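Local coordinates for protein SusD homolog (Bacteroides thetaiotaomicron VPI-5482, PDB 3IV0) that probably binds glycans at the cell surface as an outer-membrane lipoprotein of the SusD family, its own ligand being unknown, at residues G457-I463 with G475-W480. Residues are numbered along the deposited sequence; the frame is centred on the assembly and turned at random.
Sequences GAWTWPI and GLNLFW
Trp480 lays its indole against Pro462. Pro462 CG sits over one face of the five-membered ring of Trp480, 3.9 Å from that ring's centroid. Phe479 brings CD2, an edge atom of its ring, over the rim of the opposite face, so the indole has a neighbour on each side. At the edge of the indole, Trp480 NE1 gives a weak, bent hydrogen bond to Thr460 O (3.0 Å, 130°), which also accepts from Arg51. Ala458 O lies near the ring plane, 3.4 Å from Trp480 CZ2. Phe479 has CG anti to the backbone N (chi1 -175°), which carries its ring over Ala458. There Ala458 CB makes a CH-pi contact, 3.5 Å from the Phe479 ring centroid.

Asn477 meets Thr460 from the opposite direction. Asn477 ND2 donates an almost straight bond to Trp461 O (2.9 Å, 165°), with the acceptor close to the amide plane. Phe142 O also accepts from ND2, and Arg159 holds OD1, so both ends of the amide are fixed. The Ile463 side chain crosses that of Asn477 at about a right angle, with CD1 3.7 Å from Asn477 ND2. Water 2 bridges Ile463 N and Asn477 O.

An alanine in place of Trp480 would probably leave Pro462 CG without its aromatic face and open a gap beside Phe479. The contact thus joins the C-terminal tail to the loop after helix 451-455 by CH-pi packing, while the buried Asn477 amide, with polar partners at both ends, probably fixes how the two segments align.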
# COMPACT_ATOMS: atom_id res chain seq x y z
N GLY A 457 9.19 19.30 2.44
CA GLY A 457 9.16 17.98 3.06
C GLY A 457 8.03 17.74 4.04
O GLY A 457 8.07 16.74 4.80
N ALA A 458 6.99 18.56 4.04
CA ALA A 458 5.85 18.34 4.93
C ALA A 458 5.01 17.12 4.58
O ALA A 458 4.08 16.80 5.32
CB ALA A 458 4.95 19.59 5.01
N TRP A 459 5.30 16.45 3.47
CA TRP A 459 4.63 15.17 3.14
C TRP A 459 5.30 13.98 3.85
O TRP A 459 4.73 12.89 3.84
CB TRP A 459 4.60 14.96 1.63
CG TRP A 459 5.93 14.88 1.01
CD1 TRP A 459 6.63 15.89 0.47
CD2 TRP A 459 6.76 13.70 0.83
NE1 TRP A 459 7.82 15.45 -0.02
CE2 TRP A 459 7.92 14.10 0.18
CE3 TRP A 459 6.61 12.34 1.15
CZ2 TRP A 459 8.96 13.20 -0.17
CZ3 TRP A 459 7.59 11.48 0.78
CH2 TRP A 459 8.76 11.90 0.17
N THR A 460 6.48 14.17 4.44
CA THR A 460 7.18 13.06 5.12
C THR A 460 6.70 12.92 6.55
O THR A 460 6.10 13.84 7.11
CB THR A 460 8.69 13.28 5.17
OG1 THR A 460 8.98 14.43 5.99
CG2 THR A 460 9.26 13.42 3.74
N TRP A 461 6.94 11.74 7.14
CA TRP A 461 6.88 11.53 8.58
C TRP A 461 8.12 12.10 9.26
O TRP A 461 9.18 12.04 8.72
CB TRP A 461 6.78 10.02 8.88
CG TRP A 461 5.43 9.46 8.65
CD1 TRP A 461 4.84 9.24 7.45
CD2 TRP A 461 4.45 9.11 9.64
NE1 TRP A 461 3.59 8.73 7.62
CE2 TRP A 461 3.31 8.64 8.96
CE3 TRP A 461 4.45 9.09 11.05
CZ2 TRP A 461 2.17 8.23 9.62
CZ3 TRP A 461 3.33 8.69 11.70
CH2 TRP A 461 2.20 8.27 11.00
N PRO A 462 7.95 12.59 10.51
CA PRO A 462 9.12 12.84 11.31
C PRO A 462 9.94 11.57 11.47
O PRO A 462 9.36 10.50 11.52
CB PRO A 462 8.55 13.28 12.67
CG PRO A 462 7.12 13.72 12.37
CD PRO A 462 6.70 12.85 11.24
N ILE A 463 11.25 11.73 11.56
CA ILE A 463 12.16 10.62 11.87
C ILE A 463 12.40 10.63 13.38
O ILE A 463 12.87 11.62 13.93
CB ILE A 463 13.45 10.77 11.10
CG1 ILE A 463 13.18 10.52 9.60
CG2 ILE A 463 14.54 9.77 11.60
CD1 ILE A 463 14.32 10.93 8.68
N GLY A 475 20.37 12.89 9.13
CA GLY A 475 19.71 14.14 9.44
C GLY A 475 18.20 13.95 9.50
O GLY A 475 17.64 13.03 8.86
N LEU A 476 17.52 14.77 10.28
CA LEU A 476 16.09 14.57 10.45
C LEU A 476 15.27 15.14 9.29
O LEU A 476 15.81 15.75 8.36
CB LEU A 476 15.63 15.16 11.78
CG LEU A 476 16.23 14.46 13.01
CD1 LEU A 476 15.73 15.16 14.25
CD2 LEU A 476 15.91 12.98 13.08
N ASN A 477 13.96 14.92 9.35
CA ASN A 477 13.05 15.56 8.41
C ASN A 477 12.70 16.93 8.99
O ASN A 477 11.95 17.07 9.95
CB ASN A 477 11.84 14.68 8.09
CG ASN A 477 12.14 13.67 7.00
OD1 ASN A 477 12.99 13.92 6.15
ND2 ASN A 477 11.45 12.52 7.03
N LEU A 478 13.32 17.95 8.41
CA LEU A 478 13.44 19.25 9.06
C LEU A 478 12.17 20.05 9.13
O LEU A 478 12.03 20.95 9.97
CB LEU A 478 14.53 20.06 8.39
CG LEU A 478 15.91 19.40 8.47
CD1 LEU A 478 16.96 20.25 7.79
CD2 LEU A 478 16.28 19.16 9.93
N PHE A 479 11.17 19.73 8.30
CA PHE A 479 9.92 20.44 8.44
C PHE A 479 9.36 20.29 9.85
O PHE A 479 8.62 21.15 10.34
CB PHE A 479 8.88 19.96 7.42
CG PHE A 479 7.60 20.77 7.47
CD1 PHE A 479 7.56 22.04 6.92
CD2 PHE A 479 6.47 20.30 8.08
CE1 PHE A 479 6.42 22.78 6.97
CE2 PHE A 479 5.31 21.06 8.12
CZ PHE A 479 5.31 22.33 7.57
N TRP A 480 9.65 19.15 10.48
CA TRP A 480 9.07 18.83 11.79
C TRP A 480 9.98 19.26 12.95
O TRP A 480 9.66 18.96 14.08
CB TRP A 480 8.78 17.33 11.86
CG TRP A 480 8.00 16.89 10.68
CD1 TRP A 480 8.42 16.08 9.69
CD2 TRP A 480 6.66 17.26 10.36
NE1 TRP A 480 7.43 15.94 8.75
CE2 TRP A 480 6.33 16.66 9.14
CE3 TRP A 480 5.69 18.08 10.99
CZ2 TRP A 480 5.08 16.84 8.52
CZ3 TRP A 480 4.49 18.26 10.38
CH2 TRP A 480 4.17 17.64 9.17
O HOH W 1 10.76 17.59 6.40
O HOH W 2 11.89 14.71 11.58